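Local coordinates for START domain-containing protein 10 (Homo sapiens, PDB 6SER) that transfers phosphatidylcholine and phosphatidylethanolamine between membranes, favouring lipids with a palmitoyl or stearoyl chain at sn-1 and an unsaturated chain at sn-2, at residues T81-L86 and Y143-Y148; H87-R92 and T132-L137. All blocks are in the same frame, centred on the assembly; numbering follows the deposited sequence.

Contact 1 of 2, residues T81-L86 and Y143-Y148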
loop_
_atom_site.group_PDB
_atom_site.type_symbol
_atom_site.label_atom_id
_atom_site.label_comp_id
_atom_site.label_asym_id
_atom_site.label_seq_id
_atom_site.Cartn_x
_atom_site.Cartn_y
_atom_site.Cartn_z
ATOM N N THR A 81 -10.604 -1.718 -12.552
ATOM C CA THR A 81 -11.444 -1.720 -11.359
ATOM C C THR A 81 -10.608 -1.917 -10.101
ATOM O O THR A 81 -10.789 -1.208 -9.102
ATOM C CB THR A 81 -12.512 -2.805 -11.469
ATOM O OG1 THR A 81 -13.358 -2.526 -12.591
ATOM C CG2 THR A 81 -13.353 -2.848 -10.202
ATOM N N LEU A 82 -9.678 -2.866 -10.134
ATOM C CA LEU A 82 -8.762 -3.021 -9.014
ATOM C C LEU A 82 -7.964 -1.738 -8.781
ATOM O O LEU A 82 -7.709 -1.358 -7.635
ATOM C CB LEU A 82 -7.852 -4.215 -9.279
ATOM C CG LEU A 82 -6.908 -4.753 -8.212
ATOM C CD1 LEU A 82 -7.615 -5.018 -6.889
ATOM C CD2 LEU A 82 -6.346 -6.014 -8.758
ATOM N N TYR A 83 -7.615 -1.027 -9.858
ATOM C CA TYR A 83 -6.875 0.228 -9.730
ATOM C C TYR A 83 -7.708 1.290 -9.015
ATOM O O TYR A 83 -7.219 1.962 -8.098
ATOM C CB TYR A 83 -6.444 0.705 -11.120
ATOM C CG TYR A 83 -5.487 1.886 -11.165
ATOM C CD1 TYR A 83 -4.237 1.831 -10.539
ATOM C CD2 TYR A 83 -5.815 3.041 -11.868
ATOM C CE1 TYR A 83 -3.352 2.907 -10.598
ATOM C CE2 TYR A 83 -4.933 4.118 -11.939
ATOM C CZ TYR A 83 -3.709 4.048 -11.304
ATOM O OH TYR A 83 -2.844 5.125 -11.362
ATOM N N ASP A 84 -8.975 1.452 -9.420
ATOM C CA ASP A 84 -9.865 2.402 -8.752
ATOM C C ASP A 84 -9.973 2.105 -7.265
ATOM O O ASP A 84 -9.967 3.025 -6.431
ATOM C CB ASP A 84 -11.263 2.361 -9.379
ATOM C CG ASP A 84 -11.310 2.985 -10.761
ATOM O OD1 ASP A 84 -10.362 3.717 -11.136
ATOM O OD2 ASP A 84 -12.312 2.749 -11.466
ATOM N N VAL A 85 -10.079 0.822 -6.913
ATOM C CA VAL A 85 -10.302 0.440 -5.523
ATOM C C VAL A 85 -9.080 0.768 -4.675
ATOM O O VAL A 85 -9.200 1.279 -3.556
ATOM C CB VAL A 85 -10.669 -1.051 -5.457
ATOM C CG1 VAL A 85 -10.706 -1.538 -4.013
ATOM C CG2 VAL A 85 -11.998 -1.274 -6.158
ATOM N N LEU A 86 -7.885 0.491 -5.199
ATOM C CA LEU A 86 -6.678 0.872 -4.478
ATOM C C LEU A 86 -6.570 2.383 -4.318
ATOM O O LEU A 86 -6.073 2.857 -3.293
ATOM C CB LEU A 86 -5.443 0.322 -5.189
ATOM C CG LEU A 86 -5.291 -1.202 -5.097
ATOM C CD1 LEU A 86 -4.037 -1.691 -5.819
ATOM C CD2 LEU A 86 -5.280 -1.626 -3.650
ATOM N N TYR A 143 -0.538 -1.404 -13.903
ATOM C CA TYR A 143 -0.501 -0.286 -12.978
ATOM C C TYR A 143 0.439 -0.598 -11.821
ATOM O O TYR A 143 0.519 -1.737 -11.348
ATOM C CB TYR A 143 -1.885 0.036 -12.407
ATOM C CG TYR A 143 -3.005 0.292 -13.397
ATOM C CD1 TYR A 143 -3.835 -0.741 -13.823
ATOM C CD2 TYR A 143 -3.270 1.577 -13.859
ATOM C CE1 TYR A 143 -4.890 -0.505 -14.712
ATOM C CE2 TYR A 143 -4.319 1.830 -14.734
ATOM C CZ TYR A 143 -5.124 0.785 -15.162
ATOM O OH TYR A 143 -6.153 1.047 -16.034
ATOM N N ILE A 144 1.134 0.432 -11.351
ATOM C CA ILE A 144 1.909 0.352 -10.121
ATOM C C ILE A 144 1.507 1.503 -9.214
ATOM O O ILE A 144 1.418 2.651 -9.662
ATOM C CB ILE A 144 3.422 0.398 -10.383
ATOM C CG1 ILE A 144 3.867 -0.827 -11.174
ATOM C CG2 ILE A 144 4.180 0.483 -9.070
ATOM C CD1 ILE A 144 5.356 -0.854 -11.447
ATOM N N ILE A 145 1.269 1.197 -7.943
ATOM C CA ILE A 145 1.127 2.191 -6.890
ATOM C C ILE A 145 2.086 1.797 -5.781
ATOM O O ILE A 145 1.983 0.683 -5.256
ATOM C CB ILE A 145 -0.303 2.259 -6.337
ATOM C CG1 ILE A 145 -1.327 2.195 -7.460
ATOM C CG2 ILE A 145 -0.496 3.541 -5.560
ATOM C CD1 ILE A 145 -2.742 2.248 -6.958
ATOM N N MET A 146 3.006 2.698 -5.422
ATOM C CA MET A 146 3.953 2.486 -4.333
ATOM C C MET A 146 3.822 3.577 -3.280
ATOM O O MET A 146 3.333 4.679 -3.550
ATOM C CB MET A 146 5.405 2.498 -4.810
ATOM C CG MET A 146 5.590 2.063 -6.209
ATOM S SD MET A 146 7.322 2.072 -6.626
ATOM C CE MET A 146 7.598 3.805 -6.868
ATOM N N ASN A 147 4.306 3.266 -2.078
ATOM C CA ASN A 147 4.381 4.257 -1.015
ATOM C C ASN A 147 5.494 3.868 -0.052
ATOM O O ASN A 147 5.952 2.725 -0.039
ATOM C CB ASN A 147 3.027 4.424 -0.306
ATOM C CG ASN A 147 2.755 3.355 0.738
ATOM O OD1 ASN A 147 3.528 3.181 1.678
ATOM N ND2 ASN A 147 1.614 2.681 0.618
ATOM N N TYR A 148 5.932 4.846 0.743
ATOM C CA TYR A 148 6.859 4.638 1.850
ATOM C C TYR A 148 6.660 5.786 2.833
ATOM O O TYR A 148 6.177 6.857 2.454
ATOM C CB TYR A 148 8.318 4.564 1.373
ATOM C CG TYR A 148 8.849 5.856 0.786
ATOM C CD1 TYR A 148 9.522 6.771 1.585
ATOM C CD2 TYR A 148 8.661 6.169 -0.558
ATOM C CE1 TYR A 148 10.006 7.954 1.072
ATOM C CE2 TYR A 148 9.144 7.357 -1.086
ATOM C CZ TYR A 148 9.815 8.248 -0.259
ATOM O OH TYR A 148 10.307 9.443 -0.743
#
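Y83 has CG anti to its backbone N (chi1 -171°), and Y143 has CG anti to its carbonyl carbon (chi1 -55°). These torsions send the two rings into the gap between helix and strand. There they form an offset stack, with centroids of the Y83 and Y143 rings 3.9 Å apart and planes at 18°. Y143 CD2 sits over the centre of the Y83 ring, 3.2 Å above its plane. The overlap is less even from the other side, because Y83 CG lies toward the rim of the Y143 face. Y83 CB adds a CH-pi contact over that same face, 4.0 Å from the Y143 centroid. The two side chains cross at about a right angle, although the rings are nearly parallel. This pairing joins helix 79-87 to strand 142-151 of the curved sheet in the helix-grip fold of START domains. I145 continues the apolar contact two residues along the strand. I145 CD1, the tip of the longer branch, reaches Y83 CE1 at 3.7 Å. I145 CD1 also lies 3.8 Å from L86 CB, one helical turn on from Y83. A bound triethylene glycol, probably from the crystallisation liquor, lies about 3 Å from the I145 side chain.

Contact 2 of 2, residues H87-R92 and T132-L137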
loop_
_atom_site.group_PDB
_atom_site.type_symbol
_atom_site.label_atom_id
_atom_site.label_comp_id
_atom_site.label_asym_id
_atom_site.label_seq_id
_atom_site.Cartn_x
_atom_site.Cartn_y
_atom_site.Cartn_z
ATOM N N HIS A 87 -7.045 3.153 -5.298
ATOM C CA HIS A 87 -6.912 4.604 -5.238
ATOM C C HIS A 87 -7.978 5.264 -4.369
ATOM O O HIS A 87 -7.726 6.332 -3.804
ATOM C CB HIS A 87 -6.975 5.199 -6.648
ATOM C CG HIS A 87 -5.632 5.420 -7.279
ATOM N ND1 HIS A 87 -4.726 6.338 -6.796
ATOM C CD2 HIS A 87 -5.057 4.867 -8.378
ATOM C CE1 HIS A 87 -3.644 6.334 -7.560
ATOM N NE2 HIS A 87 -3.819 5.446 -8.524
ATOM N N ASP A 88 -9.163 4.656 -4.244
ATOM C CA ASP A 88 -10.341 5.335 -3.697
ATOM C C ASP A 88 -10.266 5.390 -2.179
ATOM O O ASP A 88 -10.761 4.502 -1.483
ATOM C CB ASP A 88 -11.615 4.627 -4.148
ATOM C CG ASP A 88 -12.861 5.480 -3.948
ATOM O OD1 ASP A 88 -13.696 5.537 -4.869
ATOM O OD2 ASP A 88 -12.999 6.094 -2.868
ATOM N N ILE A 89 -9.680 6.475 -1.659
ATOM C CA ILE A 89 -9.568 6.661 -0.208
ATOM C C ILE A 89 -10.931 6.573 0.461
ATOM O O ILE A 89 -11.079 5.950 1.519
ATOM C CB ILE A 89 -8.876 8.000 0.122
ATOM C CG1 ILE A 89 -7.378 7.905 -0.139
ATOM C CG2 ILE A 89 -9.087 8.369 1.580
ATOM C CD1 ILE A 89 -6.942 8.645 -1.344
ATOM N N GLU A 90 -11.948 7.194 -0.143
ATOM C CA GLU A 90 -13.274 7.224 0.468
ATOM C C GLU A 90 -13.850 5.824 0.636
ATOM O O GLU A 90 -14.428 5.503 1.681
ATOM C CB GLU A 90 -14.218 8.079 -0.376
ATOM C CG GLU A 90 -15.642 7.999 0.101
ATOM C CD GLU A 90 -16.626 8.766 -0.781
ATOM O OE1 GLU A 90 -17.684 9.143 -0.256
ATOM O OE2 GLU A 90 -16.358 8.985 -1.980
ATOM N N TYR A 91 -13.723 4.987 -0.398
ATOM C CA TYR A 91 -14.211 3.609 -0.373
ATOM C C TYR A 91 -13.518 2.740 0.679
ATOM O O TYR A 91 -14.117 1.760 1.125
ATOM C CB TYR A 91 -14.015 2.987 -1.756
ATOM C CG TYR A 91 -14.693 1.657 -1.983
ATOM C CD1 TYR A 91 -16.051 1.495 -1.738
ATOM C CD2 TYR A 91 -13.981 0.568 -2.490
ATOM C CE1 TYR A 91 -16.683 0.278 -1.977
ATOM C CE2 TYR A 91 -14.604 -0.651 -2.732
ATOM C CZ TYR A 91 -15.949 -0.789 -2.474
ATOM O OH TYR A 91 -16.561 -1.994 -2.709
ATOM N N ARG A 92 -12.280 3.071 1.078
ATOM C CA ARG A 92 -11.560 2.257 2.060
ATOM C C ARG A 92 -12.397 2.007 3.301
ATOM O O ARG A 92 -12.453 0.883 3.808
ATOM C CB ARG A 92 -10.240 2.924 2.460
ATOM C CG ARG A 92 -8.998 2.368 1.772
ATOM C CD ARG A 92 -8.397 1.137 2.481
ATOM N NE ARG A 92 -7.288 0.594 1.694
ATOM C CZ ARG A 92 -6.400 -0.303 2.122
ATOM N NH1 ARG A 92 -6.464 -0.781 3.357
ATOM N NH2 ARG A 92 -5.436 -0.715 1.306
ATOM N N THR A 132 2.580 8.558 4.616
ATOM C CA THR A 132 3.304 7.968 3.496
ATOM C C THR A 132 3.308 8.894 2.288
ATOM O O THR A 132 2.361 9.650 2.061
ATOM C CB THR A 132 2.700 6.612 3.081
ATOM O OG1 THR A 132 1.304 6.777 2.815
ATOM C CG2 THR A 132 2.877 5.572 4.180
ATOM N N LEU A 133 4.390 8.828 1.517
ATOM C CA LEU A 133 4.424 9.398 0.181
ATOM C C LEU A 133 4.024 8.301 -0.797
ATOM O O LEU A 133 4.657 7.244 -0.844
ATOM C CB LEU A 133 5.807 9.957 -0.145
ATOM C CG LEU A 133 6.002 10.759 -1.440
ATOM C CD1 LEU A 133 7.303 11.517 -1.354
ATOM C CD2 LEU A 133 6.029 9.876 -2.687
ATOM N N ARG A 134 2.968 8.544 -1.557
ATOM C CA ARG A 134 2.407 7.573 -2.484
ATOM C C ARG A 134 2.617 8.079 -3.902
ATOM O O ARG A 134 2.469 9.278 -4.162
ATOM C CB ARG A 134 0.900 7.368 -2.207
ATOM C CG ARG A 134 0.240 6.251 -2.997
ATOM C CD ARG A 134 -1.171 5.958 -2.483
ATOM N NE ARG A 134 -2.170 6.934 -2.934
ATOM C CZ ARG A 134 -2.580 7.989 -2.227
ATOM N NH1 ARG A 134 -3.504 8.811 -2.726
ATOM N NH2 ARG A 134 -2.073 8.231 -1.023
ATOM N N SER A 135 2.960 7.173 -4.820
ATOM C CA SER A 135 3.049 7.537 -6.228
ATOM C C SER A 135 2.573 6.391 -7.107
ATOM O O SER A 135 2.745 5.218 -6.766
ATOM C CB SER A 135 4.463 7.927 -6.629
ATOM O OG SER A 135 4.440 8.571 -7.894
ATOM N N TRP A 136 1.981 6.741 -8.245
ATOM C CA TRP A 136 1.302 5.774 -9.093
ATOM C C TRP A 136 1.663 5.991 -10.553
ATOM O O TRP A 136 1.951 7.111 -10.979
ATOM C CB TRP A 136 -0.219 5.850 -8.919
ATOM C CG TRP A 136 -0.798 7.231 -8.991
ATOM C CD1 TRP A 136 -1.387 7.813 -10.081
ATOM C CD2 TRP A 136 -0.883 8.194 -7.927
ATOM N NE1 TRP A 136 -1.828 9.079 -9.763
ATOM C CE2 TRP A 136 -1.524 9.341 -8.452
ATOM C CE3 TRP A 136 -0.483 8.199 -6.587
ATOM C CZ2 TRP A 136 -1.775 10.481 -7.678
ATOM C CZ3 TRP A 136 -0.718 9.337 -5.822
ATOM C CH2 TRP A 136 -1.359 10.458 -6.367
ATOM N N LEU A 137 1.638 4.898 -11.319
ATOM C CA LEU A 137 2.033 4.934 -12.720
ATOM C C LEU A 137 1.342 3.840 -13.524
ATOM O O LEU A 137 1.633 2.650 -13.334
ATOM C CB LEU A 137 3.554 4.785 -12.851
ATOM C CG LEU A 137 4.151 5.012 -14.241
ATOM C CD1 LEU A 137 3.854 6.434 -14.715
ATOM C CD2 LEU A 137 5.652 4.753 -14.226
HETATM O O HOH W 1 -5.161 7.533 -4.313
#
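H87 meets W136 where the end of helix 79-87 faces strand 127-139 in the helix-grip fold of the START domain. The aromatic contact is T-shaped, with the imidazole edge directed at the indole face. The H87 ring and the five-membered ring of W136 have centroids 4.4 Å apart and planes at 86°. H87 CE1 leads the approach and lies 3.3 Å from W136 CG. W136 carries CG between its backbone N and carbonyl carbon (chi1 49°), which presents the indole face to the histidine. Beyond this pair, the H87 ring also stacks on W236.

The polar link across the contact is made through a water. This water donates to H87 O at 2.9 Å and lies 2.8 Å from H87 ND1, in the imidazole plane. It accepts from R134 NH1 at 2.6 Å. One water therefore ties both the backbone and the ring of H87 to the strand arginine. Three partners hold the water, which should help fix the rotation of the imidazole. R134 NH1 also forms salt bridges with D113 and D104, so the guanidinium is anchored mainly on the sheet side.

Van der Waals packing adds little: the I89 CD1 methyl approaches R134 NH1 obliquely at 3.7 Å. A bound di(hydroxyethyl)ether, probably from the crystallisation liquor, also lies close to the I89 side chain.

A capping bond shapes the turn on the helix side. D88 is the first residue to leave helix 79-87 and the N-cap of helix 89-95. D88 OD1 hydrogen-bonds Y222 OH on helix 197-227. Y91 N donates to D88 OD2 at 2.8 Å, nearly straight at 161°, from above the carboxylate plane.

How the contacts relate
Both contacts are partly buried and reach the same sheet: contact 1 sets a helix against it, contact 2 the turn between two helices. Helices 79-87 and 89-95 follow each other in the chain, as do the antiparallel neighbours 127-139 and 142-151. Contact 1 is wholly apolar and aromatic, with nearly parallel rings. Contact 2 is mixed: its rings are nearly perpendicular, and a water and a charged arginine take part. The two are continuous, with centres about 7 Å apart. Y83 OH of contact 1 packs 3.3 Å from W136 CD1 of contact 2. The Y83 and H87 rings meet edge-to-face. Backbone pairing of I144 with L137 and of Y148 with L133 joins the two strands.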